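PDB 1O75: putative DD-carboxypeptidase TP_0574 from Treponema pallidum, which binds penicillin and shows zinc-dependent carboxypeptidase activity on synthetic depsipeptides, possibly acting as a D,D-carboxypeptidase that lowers peptidoglycan cross-linking. Local coordinates for residues B[209-214]-B[320-325]; B[213-218]-B[234-239]; B[230-235]-B[291-296]; B[250-255]-B[284-289]. The protein carries 2 engineered substitutions. All blocks are in the same frame, centred on the assembly; numbering follows the deposited sequence. Where two conformers were deposited one is given.

Overall arrangement
All four contacts lie in domain C of Tp47, which is rich in beta structure, with centres about 9 to 14 Å apart. Contacts 2 and 3 are neighbouring steps across one antiparallel sheet, ordered 212-220, 229-237, 293-298, 284-285, and share Met234 and Leu235. Contact 1 starts from the first of these strands and joins it to the connection between strands 311-319 and 325-331 of a second sheet; contact 4 sets the end of helix 245-252 against the chain at and after the first sheet's edge strand 284-285. Along the chain contact 4 is nested inside contact 3, and both inside contact 1. Contacts 2, 3 and 4 include residues of the sulfated glycan pocket.

Contact 1: B[209-214]-B[320-325]; sequences PHDLVV and NGYRDV
Asp211 grips Arg323 at two points: the backbone N of Arg323 donates to OD1 of Asp211 at 3.1 Å, arriving from above the carboxylate, and OD2 forms a salt bridge to NH1 of Arg323 at 2.6 Å in one of the two conformers of the arginine. There the carboxylate and guanidinium planes stand 75° apart, crossed and not a flat fork. One residue earlier, His210 donates from NE2 to the carbonyl O of Gly321 (2.8 Å), which sits in the plane of the imidazole. A chi1 of 78° sets CG of His210 between its backbone N and carbonyl carbon, turning the imidazole onto Tyr322 in a face-to-face stack, ring centroids 3.9 Å apart and planes 9° from parallel. Two waters fill in between the backbones: one accepts from Leu212 N and donates to Arg323 O, the other donates to Leu212 O and Asp324 O. Val325 lays CG2 against Leu212 and CG1 3.8 Å from CG2 of Val214. Tyr251 of helix 245-252 meets the Tyr322 ring edge-to-face. Waters and side chains together join the start of edge strand 212-220, and the loop before it, to the loop leading into edge strand 325-331 of domain C's second antiparallel sheet.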
# COMPACT_ATOMS: atom_id res chain seq x y z
N PRO B 209 20.49 19.41 6.76
CA PRO B 209 20.47 18.58 5.55
C PRO B 209 19.35 17.53 5.56
O PRO B 209 18.80 17.19 4.52
CB PRO B 209 21.85 17.93 5.57
CG PRO B 209 22.71 18.98 6.24
CD PRO B 209 21.82 19.40 7.39
N HIS B 210 19.00 17.02 6.74
CA HIS B 210 17.96 15.99 6.83
C HIS B 210 16.52 16.52 6.83
O HIS B 210 15.57 15.74 6.88
CB HIS B 210 18.17 15.12 8.08
CG HIS B 210 17.74 15.75 9.37
ND1 HIS B 210 17.81 15.10 10.58
CD2 HIS B 210 17.25 16.99 9.64
CE1 HIS B 210 17.40 15.90 11.55
NE2 HIS B 210 17.05 17.05 11.00
N ASP B 211 16.35 17.85 6.78
CA ASP B 211 15.01 18.44 6.79
C ASP B 211 14.12 17.92 5.66
O ASP B 211 14.58 17.71 4.54
CB ASP B 211 15.07 19.98 6.67
CG ASP B 211 15.50 20.65 7.96
OD1 ASP B 211 15.25 20.11 9.06
OD2 ASP B 211 16.07 21.75 7.88
N LEU B 212 12.85 17.73 5.98
CA LEU B 212 11.85 17.28 5.02
C LEU B 212 10.94 18.42 4.61
O LEU B 212 10.73 19.37 5.37
CB LEU B 212 10.96 16.19 5.63
CG LEU B 212 11.57 14.95 6.27
CD1 LEU B 212 10.53 13.85 6.29
CD2 LEU B 212 12.78 14.52 5.52
N VAL B 213 10.37 18.30 3.42
CA VAL B 213 9.42 19.26 2.88
C VAL B 213 8.32 18.42 2.22
O VAL B 213 8.46 17.19 2.06
CB VAL B 213 10.06 20.19 1.82
CG1 VAL B 213 11.11 21.08 2.47
CG2 VAL B 213 10.67 19.37 0.69
N VAL B 214 7.24 19.08 1.84
CA VAL B 214 6.12 18.41 1.20
C VAL B 214 6.49 17.97 -0.21
O VAL B 214 7.08 18.74 -0.96
CB VAL B 214 4.89 19.36 1.09
CG1 VAL B 214 3.80 18.70 0.24
CG2 VAL B 214 4.38 19.72 2.48
N ASN B 320 10.88 16.44 16.46
CA ASN B 320 12.14 16.81 17.11
C ASN B 320 13.32 16.84 16.16
O ASN B 320 13.56 15.88 15.44
CB ASN B 320 12.46 15.84 18.26
CG ASN B 320 11.54 16.00 19.42
OD1 ASN B 320 10.99 17.20 19.58
ND2 ASN B 320 11.32 15.05 20.19
N GLY B 321 14.02 17.97 16.14
CA GLY B 321 15.21 18.10 15.31
C GLY B 321 14.98 18.42 13.86
O GLY B 321 15.94 18.53 13.10
N TYR B 322 13.71 18.55 13.47
CA TYR B 322 13.38 18.86 12.09
C TYR B 322 12.65 20.19 11.94
O TYR B 322 11.91 20.62 12.83
CB TYR B 322 12.46 17.78 11.49
CG TYR B 322 13.13 16.44 11.25
CD1 TYR B 322 13.26 15.51 12.28
CD2 TYR B 322 13.64 16.12 9.99
CE1 TYR B 322 13.89 14.27 12.06
CE2 TYR B 322 14.27 14.87 9.75
CZ TYR B 322 14.38 13.96 10.80
OH TYR B 322 14.99 12.74 10.58
N ARG B 323 12.84 20.82 10.80
CA ARG B 323 12.18 22.08 10.50
C ARG B 323 10.68 21.72 10.39
O ARG B 323 10.34 20.60 9.98
CB ARG B 323 12.72 22.62 9.18
CG ARG B 323 12.32 24.06 8.85
CD ARG B 323 13.26 24.66 7.80
NE ARG B 323 13.10 24.07 6.47
CZ ARG B 323 14.08 23.56 5.75
NH1 ARG B 323 15.32 23.54 6.22
NH2 ARG B 323 13.84 23.06 4.54
N ASP B 324 9.80 22.63 10.77
CA ASP B 324 8.35 22.36 10.67
C ASP B 324 8.01 22.09 9.19
O ASP B 324 8.61 22.66 8.29
CB ASP B 324 7.51 23.55 11.17
CG ASP B 324 7.49 23.67 12.70
OD1 ASP B 324 8.13 22.87 13.41
OD2 ASP B 324 6.81 24.59 13.20
N VAL B 325 7.05 21.21 8.94
CA VAL B 325 6.63 20.94 7.57
C VAL B 325 5.23 21.50 7.48
O VAL B 325 4.34 21.03 8.18
CB VAL B 325 6.59 19.45 7.28
CG1 VAL B 325 6.01 19.21 5.88
CG2 VAL B 325 8.01 18.87 7.42
O HOH W 1 11.75 19.26 8.10
O HOH W 2 9.94 21.88 6.00

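Contact 2: B[213-218]-B[234-239]; sequences VVDTVG and MLKRAD
Val213 and Lys236 form an antiparallel hydrogen-bonded pair in the beta hairpin of strands 212-220 and 229-237. Val213 N donates to Lys236 O at 2.9 Å, and Lys236 N returns a bond to Val213 O. Beyond this pair the ladder is interrupted by a classic beta bulge, Asp215 and Thr216 both facing Met234. Asp215 N gives Met234 O a bond of 2.7 Å, Thr216 N adds only a weak one to the same oxygen, and Met234 N closes the bulge on Thr216 O at 2.8 Å.

The Lys236 side chain runs across this region. CB lies near CB of Asp215. A chi1 of 68° places CG between CG2 of Val213 (3.8 Å) and the Asp215 CB, and the remaining torsions are extended. CD passes the carboxylate carbon of Asp215, CE comes within 3.9 Å of Val214 O, and NZ stops short of a salt bridge with Asp215. A water spans the interval, accepting from Lys236 NZ and lying 2.6 Å from OD1 of Asp215, to which it probably donates; the two opposite charges probably still attract. The other carboxylate oxygen, OD2, takes a proton from a second water that also donates to Leu235 O, so both oxygens of Asp215 are tied to the neighbouring strand through solvent. At the open end of the hairpin, away from the turn, CG1 of Val213 rests on Ala238. At the bulge, Thr216 and Met234 start out alongside each other before the methionine, one of the residues lining the glycan pocket, bends away; Thr216 OG1 lies 3.5 Å from CB of Met234.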
# COMPACT_ATOMS: atom_id res chain seq x y z
N VAL B 213 10.37 18.30 3.42
CA VAL B 213 9.42 19.26 2.88
C VAL B 213 8.32 18.42 2.22
O VAL B 213 8.46 17.19 2.06
CB VAL B 213 10.06 20.19 1.82
CG1 VAL B 213 11.11 21.08 2.47
CG2 VAL B 213 10.67 19.37 0.69
N VAL B 214 7.24 19.08 1.84
CA VAL B 214 6.12 18.41 1.20
C VAL B 214 6.49 17.97 -0.21
O VAL B 214 7.08 18.74 -0.96
CB VAL B 214 4.89 19.36 1.09
CG1 VAL B 214 3.80 18.70 0.24
CG2 VAL B 214 4.38 19.72 2.48
N ASP B 215 6.13 16.75 -0.58
CA ASP B 215 6.38 16.29 -1.95
C ASP B 215 5.03 16.56 -2.64
O ASP B 215 4.93 17.35 -3.58
CB ASP B 215 6.74 14.80 -1.96
CG ASP B 215 7.01 14.26 -3.36
OD1 ASP B 215 6.86 15.02 -4.34
OD2 ASP B 215 7.37 13.07 -3.47
N THR B 216 3.98 15.90 -2.15
CA THR B 216 2.62 16.10 -2.66
C THR B 216 1.65 15.89 -1.50
O THR B 216 2.03 15.32 -0.46
CB THR B 216 2.22 15.09 -3.75
OG1 THR B 216 2.29 13.76 -3.22
CG2 THR B 216 3.12 15.22 -4.97
N VAL B 217 0.41 16.34 -1.68
CA VAL B 217 -0.62 16.19 -0.66
C VAL B 217 -1.87 15.62 -1.30
O VAL B 217 -2.35 16.18 -2.29
CB VAL B 217 -1.04 17.53 -0.03
CG1 VAL B 217 -2.14 17.28 1.00
CG2 VAL B 217 0.15 18.22 0.59
N GLY B 218 -2.38 14.54 -0.73
CA GLY B 218 -3.61 13.92 -1.24
C GLY B 218 -4.75 14.19 -0.26
O GLY B 218 -4.51 14.43 0.92
N MET B 234 2.68 13.41 1.44
CA MET B 234 3.84 12.62 1.01
C MET B 234 5.04 13.53 1.21
O MET B 234 4.99 14.72 0.87
CB MET B 234 3.71 12.23 -0.46
CG MET B 234 2.60 11.21 -0.71
SD MET B 234 3.12 9.55 -0.26
CE MET B 234 4.26 9.22 -1.67
N LEU B 235 6.12 12.99 1.76
CA LEU B 235 7.31 13.79 2.08
C LEU B 235 8.56 13.52 1.22
O LEU B 235 8.70 12.43 0.65
CB LEU B 235 7.67 13.55 3.55
CG LEU B 235 6.54 13.84 4.55
CD1 LEU B 235 6.90 13.27 5.90
CD2 LEU B 235 6.33 15.36 4.68
N LYS B 236 9.44 14.51 1.12
CA LYS B 236 10.71 14.35 0.41
C LYS B 236 11.74 15.21 1.14
O LYS B 236 11.39 15.98 2.05
CB LYS B 236 10.60 14.73 -1.07
CG LYS B 236 10.36 16.21 -1.35
CD LYS B 236 10.20 16.47 -2.86
CE LYS B 236 10.15 17.98 -3.16
NZ LYS B 236 9.97 18.21 -4.62
N ARG B 237 13.00 15.06 0.78
CA ARG B 237 14.04 15.82 1.44
C ARG B 237 14.07 17.24 0.93
O ARG B 237 13.71 17.51 -0.23
CB ARG B 237 15.40 15.14 1.24
CG ARG B 237 16.28 15.19 2.49
CD ARG B 237 17.49 14.25 2.36
NE ARG B 237 18.36 14.65 1.27
CZ ARG B 237 19.41 13.95 0.85
NH1 ARG B 237 19.71 12.81 1.45
NH2 ARG B 237 20.14 14.39 -0.17
N ALA B 238 14.52 18.16 1.78
CA ALA B 238 14.57 19.58 1.44
C ALA B 238 15.27 19.86 0.10
O ALA B 238 14.85 20.74 -0.64
CB ALA B 238 15.24 20.38 2.59
N ASP B 239 16.32 19.10 -0.21
CA ASP B 239 17.02 19.32 -1.47
C ASP B 239 16.32 18.71 -2.68
O ASP B 239 16.86 18.72 -3.78
CB ASP B 239 18.46 18.79 -1.40
CG ASP B 239 18.53 17.27 -1.24
OD1 ASP B 239 17.48 16.60 -1.07
OD2 ASP B 239 19.67 16.74 -1.28
O HOH W 3 7.14 11.16 -1.44
O HOH W 4 7.22 17.38 -5.35

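Contact 3: B[230-235]-B[291-296]; sequences EASVML and VPRISC. With PDX (2,3-di-O-sulfo-alpha-D-glucopyranose), chain C; PDX (2,3-di-O-sulfo-alpha-D-glucopyranose), chain D; XE (xenon), chain F.
Strands 230-235 and 293-296 are antiparallel neighbours in the sheet ordered 212-220, 229-237, 293-298, 284-285, one of two such sheets in domain C; one end of the pair reaches a sulfated glycan and the other a xenon atom. Reciprocal backbone bonds join Ala231 with Cys296 and Val233 with Ile294, and Leu235 N extends the ladder to Pro292 O at 2.8 Å. An inverse gamma turn about Pro292, closed by Arg293 N on Val291 O, leads the chain into the second strand.

On the face bearing Ser232, Met234, Arg293 and Ser295, the Met234 chain bends at chi2 and chi3 and puts SD 3.7 Å from CG1 of Val291 and beside CB of Arg293. Val291 CG1 lies above one face of the Arg293 guanidinium. That arginine, bent at chi3 (55°), turns its edge to the glycan: NH2 makes a weak bond of 2.8 Å to sulfate oxygen O3S of one sugar, and NH1 another weak one to ring oxygen O5 of the next. Arg290 of the second subunit also packs on Met234 and Pro292. Farther along the same face Ser232 OG donates to Glu230 OE1 at 2.7 Å.

Leu235 and Ile294 meet through their CD1 methyls, 4.1 Å apart, against Tyr251. At the opposite end of the ladder from the glycan, the xenon atom sits 3.4 Å from Cys296 O.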
# COMPACT_ATOMS: atom_id res chain seq x y z
N GLU B 230 -9.57 13.92 5.27
CA GLU B 230 -8.23 13.52 5.64
C GLU B 230 -7.23 13.96 4.58
O GLU B 230 -7.57 14.02 3.40
CB GLU B 230 -8.23 12.00 5.82
CG GLU B 230 -6.86 11.39 6.00
CD GLU B 230 -6.20 11.04 4.67
OE1 GLU B 230 -5.10 10.43 4.69
OE2 GLU B 230 -6.77 11.36 3.60
N ALA B 231 -6.02 14.30 5.02
CA ALA B 231 -4.98 14.71 4.09
C ALA B 231 -3.82 13.76 4.24
O ALA B 231 -3.44 13.41 5.36
CB ALA B 231 -4.52 16.16 4.39
N SER B 232 -3.27 13.33 3.11
CA SER B 232 -2.13 12.43 3.09
C SER B 232 -0.95 13.23 2.60
O SER B 232 -0.87 13.58 1.42
CB SER B 232 -2.38 11.27 2.12
OG SER B 232 -3.30 10.37 2.69
N VAL B 233 -0.02 13.52 3.50
CA VAL B 233 1.13 14.30 3.11
C VAL B 233 2.29 13.39 2.71
O VAL B 233 2.81 12.65 3.55
CB VAL B 233 1.55 15.24 4.27
CG1 VAL B 233 2.72 16.12 3.84
CG2 VAL B 233 0.36 16.10 4.72
N MET B 234 2.68 13.41 1.44
CA MET B 234 3.84 12.62 1.01
C MET B 234 5.04 13.53 1.21
O MET B 234 4.99 14.72 0.87
CB MET B 234 3.71 12.23 -0.46
CG MET B 234 2.60 11.21 -0.71
SD MET B 234 3.12 9.55 -0.26
CE MET B 234 4.26 9.22 -1.67
N LEU B 235 6.12 12.99 1.76
CA LEU B 235 7.31 13.79 2.08
C LEU B 235 8.56 13.52 1.22
O LEU B 235 8.70 12.43 0.65
CB LEU B 235 7.67 13.55 3.55
CG LEU B 235 6.54 13.84 4.55
CD1 LEU B 235 6.90 13.27 5.90
CD2 LEU B 235 6.33 15.36 4.68
N VAL B 291 6.68 3.94 2.13
CA VAL B 291 6.05 5.14 1.61
C VAL B 291 6.13 6.25 2.66
O VAL B 291 5.57 6.13 3.74
CB VAL B 291 4.58 4.85 1.25
CG1 VAL B 291 3.95 6.08 0.59
CG2 VAL B 291 4.52 3.67 0.30
N PRO B 292 6.84 7.34 2.35
CA PRO B 292 7.03 8.48 3.26
C PRO B 292 5.77 9.34 3.38
O PRO B 292 5.72 10.49 2.95
CB PRO B 292 8.21 9.22 2.63
CG PRO B 292 7.92 9.07 1.15
CD PRO B 292 7.43 7.62 1.02
N ARG B 293 4.75 8.76 3.99
CA ARG B 293 3.47 9.43 4.12
C ARG B 293 3.02 9.64 5.57
O ARG B 293 3.26 8.78 6.43
CB ARG B 293 2.43 8.60 3.37
CG ARG B 293 0.97 8.97 3.58
CD ARG B 293 0.08 8.06 2.71
NE ARG B 293 0.37 6.65 3.00
CZ ARG B 293 0.42 5.67 2.11
NH1 ARG B 293 0.19 5.90 0.82
NH2 ARG B 293 0.72 4.44 2.51
N ILE B 294 2.42 10.78 5.84
CA ILE B 294 1.86 11.04 7.16
C ILE B 294 0.46 11.52 6.86
O ILE B 294 0.28 12.41 6.03
CB ILE B 294 2.64 12.08 7.95
CG1 ILE B 294 4.03 11.51 8.27
CG2 ILE B 294 1.90 12.41 9.27
CD1 ILE B 294 4.77 12.28 9.28
N SER B 295 -0.54 10.91 7.50
CA SER B 295 -1.94 11.30 7.26
C SER B 295 -2.52 12.05 8.46
O SER B 295 -2.24 11.71 9.62
CB SER B 295 -2.77 10.07 6.95
OG SER B 295 -2.23 9.43 5.79
N CYS B 296 -3.32 13.07 8.17
CA CYS B 296 -3.95 13.92 9.18
C CYS B 296 -5.43 13.95 8.86
O CYS B 296 -5.79 14.22 7.72
CB CYS B 296 -3.42 15.36 9.07
SG CYS B 296 -1.67 15.47 9.26
C1 PDX C . 1.94 4.20 -2.36
C2 PDX C . 3.12 3.51 -3.08
C3 PDX C . 2.72 2.09 -3.52
C4 PDX C . 2.16 1.26 -2.34
C5 PDX C . 1.07 2.04 -1.60
C6 PDX C . 0.70 1.37 -0.31
O1 PDX C . 0.86 4.32 -3.28
O2 PDX C . 3.52 4.27 -4.24
O3 PDX C . 3.89 1.41 -4.05
O4 PDX C . 1.80 -0.06 -2.81
O5 PDX C . 1.54 3.39 -1.22
O6 PDX C . 1.88 0.93 0.41
O1S PDX C . 5.08 5.68 -5.29
O2S PDX C . 4.48 6.20 -2.99
O3S PDX C . 5.90 4.35 -3.53
O1X PDX C . 3.09 -0.31 -5.31
O2X PDX C . 3.86 1.68 -6.42
O3X PDX C . 5.45 0.25 -5.38
S PDX C . 4.79 5.08 -4.13
S' PDX C . 4.11 0.79 -5.40
C1 PDX D . 1.47 0.31 1.62
C2 PDX D . 2.59 -0.08 2.57
C3 PDX D . 3.41 -1.22 1.99
C4 PDX D . 2.55 -2.42 1.57
C5 PDX D . 1.47 -1.94 0.62
C6 PDX D . 0.52 -3.01 0.20
O2 PDX D . 3.40 1.09 2.80
O3 PDX D . 4.34 -1.67 2.99
O4 PDX D . 3.35 -3.48 1.00
O5 PDX D . 0.67 -0.85 1.24
O6 PDX D . -0.84 -2.59 0.47
O1S PDX D . 4.47 2.51 4.28
O2S PDX D . 3.22 0.71 5.23
O3S PDX D . 2.03 2.57 4.15
O1X PDX D . 6.31 -2.21 4.03
O2X PDX D . 6.22 -0.54 2.32
O3X PDX D . 6.04 -2.85 1.73
S PDX D . 3.40 1.71 4.13
S' PDX D . 5.81 -1.78 2.72
XE XE F . -6.79 17.36 8.54

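Contact 4: B[250-255]-B[284-289]; sequences DYVMNF and SWWKTG. With PDX (2,3-di-O-sulfo-alpha-D-glucopyranose), chain D.
Val252 and Trp286 bring the two backbones no nearer than 7.6 Å between CA atoms where the end of helix 245-252 faces the chain leaving strand 284-285, so the gap is filled mainly by side chains, though the carbonyl O of Val252 also comes within 3.5 Å of CZ2 of Trp286. This buried aromatic cluster of domain C is centred on the indole of Trp286. Val252 sits over its face in a CH-pi contact: CB is 3.5 Å from the centroid of the six-membered ring and only 8° off the ring normal. CG1 leans toward the five-membered ring, 3.6 Å from CD2 of Trp286, while CG2 covers the CZ3 side. CG of Trp286 sits between its backbone N and carbonyl carbon, which carries the indole toward Val252.

Phe255 meets the same indole differently. Its CG is anti to the backbone N (chi1 176°), and its ring receives the edge of Trp286 in an offset edge-to-face pair with planes 85° apart. The closest atoms are CD2 of Phe255 and NE1 of Trp286, at 3.6 Å. Met253 adds its CE methyl near CH2 of the indole, 4.4 Å away. His280 meets the Trp286 ring as well and hydrogen-bonds Ser284 OG, which lies by the edge of the Phe255 ring.

Beyond the tryptophan the chain runs into the glycan pocket. There Lys287 lays its CB 3.3 Å from sulfate oxygen O2S of a sugar, and CA of Gly289 approaches O1S of the same sulfate at 3.0 Å.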
# COMPACT_ATOMS: atom_id res chain seq x y z
N ASP B 250 13.60 7.74 10.48
CA ASP B 250 14.19 8.66 11.45
C ASP B 250 13.19 9.79 11.71
O ASP B 250 13.07 10.28 12.84
CB ASP B 250 15.50 9.26 10.92
CG ASP B 250 16.68 8.28 11.01
OD1 ASP B 250 16.62 7.32 11.81
OD2 ASP B 250 17.68 8.48 10.28
N TYR B 251 12.49 10.22 10.68
CA TYR B 251 11.52 11.29 10.87
C TYR B 251 10.32 10.84 11.74
O TYR B 251 10.02 11.48 12.75
CB TYR B 251 11.01 11.81 9.53
CG TYR B 251 10.05 12.99 9.69
CD1 TYR B 251 10.53 14.26 10.00
CD2 TYR B 251 8.66 12.82 9.55
CE1 TYR B 251 9.66 15.36 10.17
CE2 TYR B 251 7.77 13.91 9.72
CZ TYR B 251 8.29 15.17 10.03
OH TYR B 251 7.44 16.23 10.26
N VAL B 252 9.65 9.74 11.39
CA VAL B 252 8.51 9.36 12.22
C VAL B 252 8.95 8.99 13.62
O VAL B 252 8.18 9.12 14.57
CB VAL B 252 7.66 8.19 11.60
CG1 VAL B 252 6.98 8.65 10.33
CG2 VAL B 252 8.56 6.95 11.31
N MET B 253 10.21 8.57 13.79
CA MET B 253 10.67 8.21 15.14
C MET B 253 10.93 9.47 15.97
O MET B 253 11.20 9.39 17.16
CB MET B 253 11.92 7.33 15.10
CG MET B 253 11.65 5.89 14.64
SD MET B 253 10.52 5.01 15.77
CE MET B 253 9.72 3.93 14.68
N ASN B 254 10.86 10.63 15.32
CA ASN B 254 11.03 11.91 16.02
C ASN B 254 9.76 12.77 15.91
O ASN B 254 9.68 13.89 16.44
CB ASN B 254 12.23 12.64 15.44
CG ASN B 254 13.53 12.10 16.02
OD1 ASN B 254 13.79 12.26 17.21
ND2 ASN B 254 14.31 11.43 15.20
N PHE B 255 8.75 12.22 15.22
CA PHE B 255 7.49 12.93 15.05
C PHE B 255 6.71 13.07 16.34
O PHE B 255 6.53 12.11 17.09
CB PHE B 255 6.60 12.20 14.04
CG PHE B 255 5.23 12.81 13.88
CD1 PHE B 255 5.03 13.90 13.03
CD2 PHE B 255 4.14 12.27 14.56
CE1 PHE B 255 3.76 14.44 12.85
CE2 PHE B 255 2.85 12.80 14.39
CZ PHE B 255 2.66 13.89 13.52
N SER B 284 -4.02 11.60 13.57
CA SER B 284 -2.92 11.48 12.62
C SER B 284 -2.37 10.07 12.69
O SER B 284 -2.49 9.40 13.71
CB SER B 284 -1.80 12.48 12.91
OG SER B 284 -1.34 12.42 14.26
N TRP B 285 -1.76 9.63 11.60
CA TRP B 285 -1.21 8.29 11.60
C TRP B 285 -0.16 8.12 10.52
O TRP B 285 -0.09 8.92 9.56
CB TRP B 285 -2.34 7.26 11.46
CG TRP B 285 -3.23 7.49 10.29
CD1 TRP B 285 -3.10 6.94 9.04
CD2 TRP B 285 -4.35 8.39 10.22
NE1 TRP B 285 -4.07 7.45 8.20
CE2 TRP B 285 -4.85 8.34 8.90
CE3 TRP B 285 -4.98 9.23 11.15
CZ2 TRP B 285 -5.94 9.11 8.47
CZ3 TRP B 285 -6.07 9.99 10.73
CH2 TRP B 285 -6.54 9.93 9.40
N TRP B 286 0.69 7.12 10.73
CA TRP B 286 1.74 6.78 9.78
C TRP B 286 2.10 5.32 10.02
O TRP B 286 1.76 4.77 11.07
CB TRP B 286 2.97 7.69 9.96
CG TRP B 286 3.48 7.89 11.36
CD1 TRP B 286 3.30 9.00 12.14
CD2 TRP B 286 4.28 6.99 12.13
NE1 TRP B 286 3.94 8.85 13.35
CE2 TRP B 286 4.55 7.62 13.37
CE3 TRP B 286 4.81 5.71 11.90
CZ2 TRP B 286 5.32 7.03 14.38
CZ3 TRP B 286 5.58 5.11 12.91
CH2 TRP B 286 5.82 5.78 14.13
N LYS B 287 2.75 4.71 9.03
CA LYS B 287 3.20 3.31 9.11
C LYS B 287 4.73 3.29 9.03
O LYS B 287 5.36 4.31 8.75
CB LYS B 287 2.66 2.49 7.93
CG LYS B 287 1.19 2.66 7.66
CD LYS B 287 0.34 1.96 8.69
CE LYS B 287 -1.14 2.11 8.32
NZ LYS B 287 -2.07 1.84 9.46
N THR B 288 5.33 2.12 9.23
CA THR B 288 6.78 2.00 9.19
C THR B 288 7.27 1.46 7.85
O THR B 288 8.42 1.05 7.71
CB THR B 288 7.27 1.06 10.29
OG1 THR B 288 6.63 -0.20 10.14
CG2 THR B 288 6.92 1.62 11.64
N GLY B 289 6.37 1.45 6.87
CA GLY B 289 6.71 0.97 5.55
C GLY B 289 7.59 1.94 4.77
O GLY B 289 8.13 2.90 5.32
C1 PDX D . 1.47 0.31 1.62
C2 PDX D . 2.59 -0.08 2.57
C3 PDX D . 3.41 -1.22 1.99
C4 PDX D . 2.55 -2.42 1.57
C5 PDX D . 1.47 -1.94 0.62
C6 PDX D . 0.52 -3.01 0.20
O2 PDX D . 3.40 1.09 2.80
O3 PDX D . 4.34 -1.67 2.99
O4 PDX D . 3.35 -3.48 1.00
O5 PDX D . 0.67 -0.85 1.24
O6 PDX D . -0.84 -2.59 0.47
O1S PDX D . 4.47 2.51 4.28
O2S PDX D . 3.22 0.71 5.23
O3S PDX D . 2.03 2.57 4.15
O1X PDX D . 6.31 -2.21 4.03
O2X PDX D . 6.22 -0.54 2.32
O3X PDX D . 6.04 -2.85 1.73
S PDX D . 3.40 1.71 4.13
S' PDX D . 5.81 -1.78 2.72